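Local coordinates for protein Exo beta-1,2-glucooligosaccharide sophorohydrolase (non-reducing end) (Parabacteroides distasonis ATCC 8503, PDB 5Z06) that hydrolyses linear beta-1,2-glucan and beta-1,2-glucooligosaccharides of four or more glucose units, releasing sophorose from the non-reducing end, at residues 20-25 with 71-76; 13-18 with 657-662; 6-11 with 151-156. All blocks are in the same frame, centred on the assembly; numbering follows the deposited sequence.

Contact 1. Residues 20-25 with 71-76; sequences YFYSQA and QYCPVR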
loop_
_atom_site.group_PDB
_atom_site.type_symbol
_atom_site.label_atom_id
_atom_site.label_comp_id
_atom_site.label_asym_id
_atom_site.label_seq_id
_atom_site.Cartn_x
_atom_site.Cartn_y
_atom_site.Cartn_z
ATOM N N TYR A 20 -8.353 10.320 15.459
ATOM C CA TYR A 20 -7.612 9.111 15.198
ATOM C C TYR A 20 -8.571 7.966 14.914
ATOM O O TYR A 20 -9.362 7.542 15.770
ATOM C CB TYR A 20 -6.681 8.756 16.355
ATOM C CG TYR A 20 -5.782 7.599 15.987
ATOM C CD1 TYR A 20 -4.976 7.667 14.845
ATOM C CD2 TYR A 20 -5.770 6.414 16.729
ATOM C CE1 TYR A 20 -4.175 6.604 14.468
ATOM C CE2 TYR A 20 -4.946 5.356 16.357
ATOM C CZ TYR A 20 -4.159 5.465 15.212
ATOM O OH TYR A 20 -3.350 4.454 14.771
ATOM N N PHE A 21 -8.486 7.469 13.694
ATOM C CA PHE A 21 -9.445 6.540 13.213
ATOM C C PHE A 21 -9.490 5.336 14.123
ATOM O O PHE A 21 -10.558 4.913 14.507
ATOM C CB PHE A 21 -9.165 6.103 11.761
ATOM C CG PHE A 21 -10.095 5.038 11.326
ATOM C CD1 PHE A 21 -11.327 5.362 10.822
ATOM C CD2 PHE A 21 -9.785 3.715 11.535
ATOM C CE1 PHE A 21 -12.234 4.379 10.482
ATOM C CE2 PHE A 21 -10.690 2.723 11.207
ATOM C CZ PHE A 21 -11.913 3.055 10.671
ATOM N N TYR A 22 -8.325 4.828 14.489
ATOM C CA TYR A 22 -8.221 3.600 15.273
ATOM C C TYR A 22 -8.294 3.880 16.763
ATOM O O TYR A 22 -7.414 3.493 17.526
ATOM C CB TYR A 22 -6.911 2.911 14.954
ATOM C CG TYR A 22 -6.846 2.427 13.538
ATOM C CD1 TYR A 22 -7.520 1.280 13.149
ATOM C CD2 TYR A 22 -6.124 3.120 12.584
ATOM C CE1 TYR A 22 -7.458 0.826 11.842
ATOM C CE2 TYR A 22 -6.070 2.676 11.282
ATOM C CZ TYR A 22 -6.716 1.528 10.926
ATOM O OH TYR A 22 -6.620 1.129 9.632
ATOM N N SER A 23 -9.347 4.570 17.161
ATOM C CA SER A 23 -9.622 4.804 18.549
ATOM C C SER A 23 -11.108 4.916 18.718
ATOM O O SER A 23 -11.867 5.100 17.764
ATOM C CB SER A 23 -8.958 6.080 19.047
ATOM O OG SER A 23 -9.478 7.200 18.381
ATOM N N GLN A 24 -11.516 4.796 19.955
ATOM C CA GLN A 24 -12.894 4.963 20.303
ATOM C C GLN A 24 -12.881 5.845 21.539
ATOM O O GLN A 24 -11.949 5.798 22.341
ATOM C CB GLN A 24 -13.538 3.607 20.542
ATOM C CG GLN A 24 -15.037 3.652 20.801
ATOM C CD GLN A 24 -15.649 2.270 21.052
ATOM O OE1 GLN A 24 -14.937 1.259 21.189
ATOM N NE2 GLN A 24 -16.980 2.226 21.118
ATOM N N ALA A 25 -13.892 6.682 21.661
ATOM C CA ALA A 25 -14.095 7.450 22.870
ATOM C C ALA A 25 -15.582 7.694 22.996
ATOM O O ALA A 25 -16.232 8.156 22.063
ATOM C CB ALA A 25 -13.308 8.741 22.844
ATOM N N GLN A 71 -6.894 1.415 19.283
ATOM C CA GLN A 71 -6.942 0.150 18.570
ATOM C C GLN A 71 -5.680 -0.097 17.762
ATOM O O GLN A 71 -5.172 0.800 17.053
ATOM C CB GLN A 71 -8.140 0.118 17.660
ATOM C CG GLN A 71 -9.463 0.204 18.390
ATOM C CD GLN A 71 -10.596 0.689 17.512
ATOM O OE1 GLN A 71 -10.392 1.027 16.354
ATOM N NE2 GLN A 71 -11.797 0.735 18.067
ATOM N N TYR A 72 -5.175 -1.324 17.874
ATOM C CA TYR A 72 -4.083 -1.763 17.022
ATOM C C TYR A 72 -4.583 -1.697 15.591
ATOM O O TYR A 72 -5.670 -2.164 15.320
ATOM C CB TYR A 72 -3.639 -3.205 17.331
ATOM C CG TYR A 72 -2.651 -3.714 16.304
ATOM C CD1 TYR A 72 -1.343 -3.242 16.280
ATOM C CD2 TYR A 72 -3.033 -4.640 15.345
ATOM C CE1 TYR A 72 -0.441 -3.689 15.348
ATOM C CE2 TYR A 72 -2.134 -5.098 14.395
ATOM C CZ TYR A 72 -0.841 -4.619 14.393
ATOM O OH TYR A 72 0.041 -5.072 13.426
ATOM N N CYS A 73 -3.782 -1.103 14.717
ATOM C CA CYS A 73 -4.131 -0.913 13.291
ATOM C C CYS A 73 -3.510 -2.058 12.519
ATOM O O CYS A 73 -2.301 -2.080 12.381
ATOM C CB CYS A 73 -3.571 0.442 12.785
ATOM S SG CYS A 73 -3.561 0.647 10.978
ATOM N N PRO A 74 -4.306 -3.054 12.092
ATOM C CA PRO A 74 -3.688 -4.155 11.340
ATOM C C PRO A 74 -3.133 -3.680 10.021
ATOM O O PRO A 74 -3.704 -2.802 9.375
ATOM C CB PRO A 74 -4.839 -5.137 11.112
ATOM C CG PRO A 74 -6.062 -4.306 11.278
ATOM C CD PRO A 74 -5.709 -3.350 12.382
ATOM N N VAL A 75 -1.984 -4.216 9.657
ATOM C CA VAL A 75 -1.347 -3.819 8.427
ATOM C C VAL A 75 -0.952 -5.107 7.740
ATOM O O VAL A 75 -0.320 -5.985 8.360
ATOM C CB VAL A 75 -0.121 -2.944 8.693
ATOM C CG1 VAL A 75 0.531 -2.542 7.383
ATOM C CG2 VAL A 75 -0.503 -1.705 9.491
ATOM N N ARG A 76 -1.320 -5.207 6.463
ATOM C CA ARG A 76 -1.002 -6.363 5.640
ATOM C C ARG A 76 0.456 -6.758 5.844
ATOM O O ARG A 76 1.362 -5.907 5.796
ATOM C CB ARG A 76 -1.270 -6.035 4.174
ATOM C CG ARG A 76 -0.873 -7.113 3.178
ATOM C CD ARG A 76 -1.110 -6.624 1.766
ATOM N NE ARG A 76 -2.531 -6.459 1.533
ATOM C CZ ARG A 76 -3.335 -7.323 0.914
ATOM N NH1 ARG A 76 -2.889 -8.461 0.368
ATOM N NH2 ARG A 76 -4.616 -7.026 0.816
HETATM O O HOH W 1 -3.397 2.274 15.906
HETATM O O HOH W 2 -11.806 2.543 14.757
#
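Tyr22 and Cys73 meet in a sulfur-aromatic contact. CB of Cys73 sits almost squarely over the phenol, 3.6 Å from the centroid of the Tyr22 ring and 9° off its normal, a CH-pi approach. Cys73 SG then leans across toward the hydroxyl end, 3.2 Å from Tyr22 CE2. Because SG is anti to the backbone N of Cys73 (chi1 166°), the thiol is carried along the ring toward CZ. Phe21 lies over the opposite face through CD2, so the flat, polarisable phenol is clamped between an aromatic edge and a small sulfur side chain. Its OH is held elsewhere, by Trp658 and the carbonyl of Ala594.

The one direct hydrogen bond between the segments runs from backbone to backbone: Gln71 N donates to Tyr22 O over 2.8 Å. Tyr22 is the centre of an inverse gamma turn leading into strand 23-28, an outer strand of a five-stranded antiparallel sheet, while Gln71 ends the adjacent strand 65-71; the contact continues past that end through Cys73.

Two waters add indirect bridges. One accepts from Tyr20 OH at 2.5 Å and donates to Gln71 O. The other donates to both Phe21 O and Gln71 OE1, the latter at 2.6 Å. Glutamine suits this place because its extended chain brings a carbonyl oxygen to that water while NE2 turns to Glu69. Ser23 OG closes back on Tyr20 O at 2.6 Å, bracing the turn.

Contact 2. Residues 13-18 with 657-662; sequences NSLMKG and NWVSPL. With CA (calcium ion), chain C; GOL (glycerol), chain E.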
loop_
_atom_site.group_PDB
_atom_site.type_symbol
_atom_site.label_atom_id
_atom_site.label_comp_id
_atom_site.label_asym_id
_atom_site.label_seq_id
_atom_site.Cartn_x
_atom_site.Cartn_y
_atom_site.Cartn_z
ATOM N N ASN A 13 1.809 7.693 15.731
ATOM C CA ASN A 13 1.407 8.972 15.135
ATOM C C ASN A 13 0.165 8.742 14.308
ATOM O O ASN A 13 -0.002 7.687 13.718
ATOM C CB ASN A 13 2.520 9.522 14.222
ATOM C CG ASN A 13 3.612 10.240 14.992
ATOM O OD1 ASN A 13 3.327 11.046 15.869
ATOM N ND2 ASN A 13 4.868 9.968 14.659
ATOM N N SER A 14 -0.711 9.726 14.285
ATOM C CA SER A 14 -1.860 9.719 13.392
ATOM C C SER A 14 -1.398 10.352 12.103
ATOM O O SER A 14 -0.866 11.470 12.126
ATOM C CB SER A 14 -3.002 10.519 13.979
ATOM O OG SER A 14 -4.146 10.402 13.183
ATOM N N LEU A 15 -1.556 9.634 10.992
ATOM C CA LEU A 15 -1.287 10.203 9.675
ATOM C C LEU A 15 -2.323 11.237 9.288
ATOM O O LEU A 15 -2.063 12.072 8.438
ATOM C CB LEU A 15 -1.196 9.103 8.607
ATOM C CG LEU A 15 -0.064 8.085 8.824
ATOM C CD1 LEU A 15 -0.064 6.997 7.762
ATOM C CD2 LEU A 15 1.284 8.801 8.845
ATOM N N MET A 16 -3.492 11.189 9.914
ATOM C CA MET A 16 -4.501 12.233 9.742
ATOM C C MET A 16 -4.507 13.186 10.930
ATOM O O MET A 16 -4.229 12.791 12.048
ATOM C CB MET A 16 -5.892 11.608 9.555
ATOM C CG MET A 16 -6.031 10.755 8.311
ATOM S SD MET A 16 -5.661 11.647 6.787
ATOM C CE MET A 16 -7.285 11.932 6.101
ATOM N N LYS A 17 -4.840 14.447 10.672
ATOM C CA LYS A 17 -5.045 15.411 11.729
ATOM C C LYS A 17 -6.404 15.206 12.324
ATOM O O LYS A 17 -7.206 14.419 11.820
ATOM C CB LYS A 17 -4.937 16.840 11.200
ATOM C CG LYS A 17 -3.525 17.189 10.793
ATOM C CD LYS A 17 -3.461 18.456 9.962
ATOM C CE LYS A 17 -2.126 18.529 9.222
ATOM N NZ LYS A 17 -2.172 19.565 8.152
ATOM N N GLY A 18 -6.624 15.913 13.428
ATOM C CA GLY A 18 -7.935 16.106 14.015
ATOM C C GLY A 18 -8.322 15.013 14.972
ATOM O O GLY A 18 -8.496 15.255 16.135
ATOM N N ASN A 657 -11.992 9.971 8.022
ATOM C CA ASN A 657 -10.701 10.541 8.429
ATOM C C ASN A 657 -9.624 9.461 8.645
ATOM O O ASN A 657 -9.045 9.303 9.724
ATOM C CB ASN A 657 -10.819 11.438 9.660
ATOM C CG ASN A 657 -9.614 12.331 9.803
ATOM O OD1 ASN A 657 -9.127 12.820 8.817
ATOM N ND2 ASN A 657 -9.092 12.480 11.005
ATOM N N TRP A 658 -9.382 8.736 7.559
ATOM C CA TRP A 658 -8.469 7.616 7.506
ATOM C C TRP A 658 -7.547 7.766 6.287
ATOM O O TRP A 658 -7.956 8.212 5.226
ATOM C CB TRP A 658 -9.279 6.328 7.402
ATOM C CG TRP A 658 -8.451 5.109 7.279
ATOM C CD1 TRP A 658 -7.946 4.348 8.285
ATOM C CD2 TRP A 658 -8.010 4.515 6.065
ATOM N NE1 TRP A 658 -7.224 3.299 7.773
ATOM C CE2 TRP A 658 -7.254 3.375 6.409
ATOM C CE3 TRP A 658 -8.191 4.828 4.718
ATOM C CZ2 TRP A 658 -6.680 2.554 5.461
ATOM C CZ3 TRP A 658 -7.624 4.021 3.780
ATOM C CH2 TRP A 658 -6.875 2.889 4.154
ATOM N N VAL A 659 -6.300 7.386 6.460
ATOM C CA VAL A 659 -5.391 7.175 5.349
ATOM C C VAL A 659 -4.632 5.887 5.598
ATOM O O VAL A 659 -4.363 5.502 6.724
ATOM C CB VAL A 659 -4.455 8.387 5.127
ATOM C CG1 VAL A 659 -3.541 8.603 6.320
ATOM C CG2 VAL A 659 -3.632 8.216 3.843
ATOM N N SER A 660 -4.313 5.210 4.522
ATOM C CA SER A 660 -3.641 3.951 4.597
ATOM C C SER A 660 -2.283 4.114 5.243
ATOM O O SER A 660 -1.573 5.083 4.958
ATOM C CB SER A 660 -3.455 3.391 3.200
ATOM O OG SER A 660 -2.769 2.194 3.275
ATOM N N PRO A 661 -1.901 3.154 6.115
ATOM C CA PRO A 661 -0.541 3.184 6.675
ATOM C C PRO A 661 0.520 2.589 5.763
ATOM O O PRO A 661 1.654 2.481 6.178
ATOM C CB PRO A 661 -0.677 2.341 7.943
ATOM C CG PRO A 661 -1.789 1.377 7.636
ATOM C CD PRO A 661 -2.678 2.000 6.597
ATOM N N LEU A 662 0.180 2.225 4.524
ATOM C CA LEU A 662 1.099 1.487 3.673
ATOM C C LEU A 662 1.171 2.038 2.264
ATOM O O LEU A 662 0.312 2.814 1.815
ATOM C CB LEU A 662 0.739 -0.025 3.645
ATOM C CG LEU A 662 -0.683 -0.494 3.334
ATOM C CD1 LEU A 662 -1.051 -0.313 1.872
ATOM C CD2 LEU A 662 -0.804 -1.966 3.660
HETATM CA CA CA C . 3.678 10.555 18.247
HETATM C C1 GOL E . -5.266 6.441 9.539
HETATM O O1 GOL E . -5.752 7.503 10.365
HETATM C C2 GOL E . -4.238 5.482 10.150
HETATM O O2 GOL E . -4.046 4.398 9.240
HETATM C C3 GOL E . -2.834 6.061 10.269
HETATM O O3 GOL E . -2.709 6.929 11.396
#
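Leu15 and Met16 run beside Val659 and Trp658, with CA atoms 6.7 Å apart for Leu15 and Val659 and 6.5 Å for Met16 and Trp658. One backbone is irregular loop, the other a short strand entered through a G1 beta bulge at Asn657 and Trp658. At that end Asn657 ND2 donates to Lys17 O over 2.8 Å, close to the amide plane and almost in line with the carbonyl (173°); the same nitrogen also reaches Asp19.

Met16 suits its place because an unbranched chain can fold round the Asn657 amide. Kinked about its second (-58°) and third torsions, Met16 puts SD 3.7 Å from Val659 CG1 and brings CE to within 3.4 Å of Asn657 OD1. Val659 CG1 also presses tightly on Leu15 CB, at 3.3 Å. A glycerol, probably from the crystallisation liquor, bridges the backbones: Leu15 N donates to its O3 and its O2 donates to Val659 O at 2.8 Å.

Asn13, near the start of the loop, binds calcium through OD1. Helix 639-642 borders the contact, its Phe641 touching Met16 and Val659, while strand 658-659 forms an edge of a three-stranded antiparallel sheet beside strand 652-653.

Contact 3. Residues 6-11 with 151-156; sequences YDYVFF and NIKKLA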
loop_
_atom_site.group_PDB
_atom_site.type_symbol
_atom_site.label_atom_id
_atom_site.label_comp_id
_atom_site.label_asym_id
_atom_site.label_seq_id
_atom_site.Cartn_x
_atom_site.Cartn_y
_atom_site.Cartn_z
ATOM N N TYR A 6 8.423 -6.537 13.842
ATOM C CA TYR A 6 7.842 -5.248 14.207
ATOM C C TYR A 6 7.655 -5.134 15.726
ATOM O O TYR A 6 7.620 -6.131 16.461
ATOM C CB TYR A 6 6.496 -5.071 13.525
ATOM C CG TYR A 6 6.622 -4.820 12.046
ATOM C CD1 TYR A 6 6.967 -3.564 11.572
ATOM C CD2 TYR A 6 6.388 -5.837 11.122
ATOM C CE1 TYR A 6 7.071 -3.318 10.220
ATOM C CE2 TYR A 6 6.477 -5.599 9.764
ATOM C CZ TYR A 6 6.828 -4.336 9.319
ATOM O OH TYR A 6 6.947 -4.090 7.980
ATOM N N ASP A 7 7.549 -3.908 16.194
ATOM C CA ASP A 7 6.913 -3.681 17.471
ATOM C C ASP A 7 5.414 -3.647 17.213
ATOM O O ASP A 7 4.964 -3.088 16.205
ATOM C CB ASP A 7 7.406 -2.389 18.070
ATOM C CG ASP A 7 8.887 -2.386 18.259
ATOM O OD1 ASP A 7 9.430 -3.414 18.729
ATOM O OD2 ASP A 7 9.496 -1.353 17.937
ATOM N N TYR A 8 4.657 -4.274 18.106
ATOM C CA TYR A 8 3.201 -4.228 18.061
ATOM C C TYR A 8 2.738 -2.922 18.710
ATOM O O TYR A 8 2.640 -2.790 19.949
ATOM C CB TYR A 8 2.658 -5.429 18.769
ATOM C CG TYR A 8 1.198 -5.659 18.586
ATOM C CD1 TYR A 8 0.732 -6.468 17.561
ATOM C CD2 TYR A 8 0.273 -5.121 19.471
ATOM C CE1 TYR A 8 -0.612 -6.723 17.421
ATOM C CE2 TYR A 8 -1.078 -5.367 19.322
ATOM C CZ TYR A 8 -1.511 -6.163 18.298
ATOM O OH TYR A 8 -2.846 -6.418 18.153
ATOM N N VAL A 9 2.484 -1.946 17.842
ATOM C CA VAL A 9 2.232 -0.565 18.230
ATOM C C VAL A 9 0.739 -0.289 18.174
ATOM O O VAL A 9 0.105 -0.591 17.185
ATOM C CB VAL A 9 2.983 0.389 17.278
ATOM C CG1 VAL A 9 2.655 1.853 17.545
ATOM C CG2 VAL A 9 4.480 0.163 17.400
ATOM N N PHE A 10 0.190 0.296 19.232
ATOM C CA PHE A 10 -1.185 0.774 19.230
ATOM C C PHE A 10 -1.274 2.206 18.722
ATOM O O PHE A 10 -2.252 2.585 18.096
ATOM C CB PHE A 10 -1.771 0.700 20.628
ATOM C CG PHE A 10 -1.897 -0.687 21.133
ATOM C CD1 PHE A 10 -2.986 -1.459 20.778
ATOM C CD2 PHE A 10 -0.913 -1.238 21.949
ATOM C CE1 PHE A 10 -3.109 -2.761 21.232
ATOM C CE2 PHE A 10 -1.037 -2.542 22.419
ATOM C CZ PHE A 10 -2.134 -3.301 22.064
ATOM N N PHE A 11 -0.275 3.018 19.043
ATOM C CA PHE A 11 -0.211 4.350 18.503
ATOM C C PHE A 11 1.201 4.874 18.515
ATOM O O PHE A 11 1.869 4.830 19.546
ATOM C CB PHE A 11 -1.083 5.285 19.322
ATOM C CG PHE A 11 -1.101 6.671 18.793
ATOM C CD1 PHE A 11 -1.962 7.006 17.769
ATOM C CD2 PHE A 11 -0.243 7.633 19.296
ATOM C CE1 PHE A 11 -1.981 8.278 17.258
ATOM C CE2 PHE A 11 -0.255 8.916 18.780
ATOM C CZ PHE A 11 -1.124 9.243 17.762
ATOM N N ASN A 151 -0.434 -15.245 19.183
ATOM C CA ASN A 151 -1.548 -14.664 19.967
ATOM C C ASN A 151 -1.571 -13.133 20.125
ATOM O O ASN A 151 -2.550 -12.602 20.645
ATOM C CB ASN A 151 -1.625 -15.335 21.360
ATOM C CG ASN A 151 -0.374 -15.126 22.186
ATOM O OD1 ASN A 151 0.351 -14.151 22.007
ATOM N ND2 ASN A 151 -0.113 -16.046 23.101
ATOM N N ILE A 152 -0.512 -12.440 19.696
ATOM C CA ILE A 152 -0.376 -10.994 19.925
ATOM C C ILE A 152 -1.515 -10.177 19.297
ATOM O O ILE A 152 -1.980 -9.195 19.877
ATOM C CB ILE A 152 1.009 -10.479 19.455
ATOM C CG1 ILE A 152 1.277 -9.080 19.999
ATOM C CG2 ILE A 152 1.138 -10.545 17.930
ATOM C CD1 ILE A 152 2.720 -8.644 19.842
ATOM N N LYS A 153 -1.998 -10.622 18.147
ATOM C CA LYS A 153 -3.100 -9.967 17.462
ATOM C C LYS A 153 -4.433 -10.060 18.165
ATOM O O LYS A 153 -5.369 -9.356 17.781
ATOM C CB LYS A 153 -3.242 -10.510 16.044
ATOM C CG LYS A 153 -2.057 -10.104 15.213
ATOM C CD LYS A 153 -2.279 -10.367 13.750
ATOM C CE LYS A 153 -1.020 -9.977 13.013
ATOM N NZ LYS A 153 -1.212 -10.311 11.598
ATOM N N LYS A 154 -4.531 -10.918 19.180
ATOM C CA LYS A 154 -5.687 -10.882 20.082
ATOM C C LYS A 154 -5.674 -9.679 21.049
ATOM O O LYS A 154 -6.675 -9.413 21.717
ATOM C CB LYS A 154 -5.821 -12.218 20.814
ATOM C CG LYS A 154 -6.326 -13.304 19.870
ATOM C CD LYS A 154 -6.224 -14.699 20.445
ATOM C CE LYS A 154 -7.064 -15.655 19.600
ATOM N NZ LYS A 154 -6.682 -17.073 19.820
ATOM N N LEU A 155 -4.546 -8.981 21.136
ATOM C CA LEU A 155 -4.453 -7.762 21.925
ATOM C C LEU A 155 -4.901 -6.631 21.006
ATOM O O LEU A 155 -4.084 -5.964 20.349
ATOM C CB LEU A 155 -3.022 -7.569 22.445
ATOM C CG LEU A 155 -2.421 -8.775 23.219
ATOM C CD1 LEU A 155 -1.053 -8.407 23.767
ATOM C CD2 LEU A 155 -3.325 -9.277 24.348
ATOM N N ALA A 156 -6.218 -6.466 20.935
ATOM C CA ALA A 156 -6.847 -5.597 19.936
ATOM C C ALA A 156 -6.695 -4.121 20.283
ATOM O O ALA A 156 -6.503 -3.300 19.390
ATOM C CB ALA A 156 -8.316 -5.945 19.753
HETATM O O HOH W 3 -4.725 -7.064 16.488
#
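Tyr8, just ahead of Val9, reaches the bend at 152-155 where strand 155-161 begins, and its atoms meet that bend in order. Tyr8 CB touches Ile152 CD1 at 3.4 Å. Next, CG and CD1 lie beneath Ile152 CG1, which rests over one face of the Tyr8 ring, 3.8 Å from its centroid and displaced toward the rim. The ring is directed there because CG is anti to the backbone N (chi1 -169°), and the branched apolar chain of isoleucine lays CG1 and CD1 along the ring and CB. Farther out, CE1 approaches Ile152 O, and Tyr8 CE2 comes to 3.2 Å from Leu155 O. At the tip, Tyr8 OH donates to Leu155 O over 2.6 Å, from above the carbonyl plane, and accepts from a water at 2.6 Å that also donates to Lys153 O.

Phe10 comes in beside it. The CE1 edge of Phe10 lies 3.5 Å from Leu155 O, and the Ala156 carbonyl also faces this ring edge; a phenyl suits a place where weakly positive ring hydrogens meet carbonyl oxygens. Tyr72 stacks on Tyr8, and Phe81 meets it edge-to-face.

Leu155 is the centre of an inverse gamma turn. Its carbonyl oxygen is bonded by Tyr8 OH. A tyrosine thus combines an apolar ring for Ile152 with a hydroxyl that both donates and accepts, satisfying polar backbone atoms within a buried contact.

Overall arrangement
Contacts 1 and 2, with centres about 10 Å apart, join through Tyr22 OH and Trp658 NE1, 2.9 Å apart and probably hydrogen-bonded, so the N-terminal beta region is tied to segment 657-662 of the glycoamylase-like part of the chain. Contacts 1 and 3, about 11 Å apart between centres, join where Tyr72 N meets Ala156 O at 2.8 Å, probably in a hydrogen bond; both reach the same five-stranded sheet. Contacts 2 and 3 have centres about 18 Å apart and are linked through adjoining sequence between Phe11 and Asn13. Near that junction is the calcium site, completed by Glu12, Thr49, Asn52 and Asp175, while the glycerol lies between contacts 1 and 2.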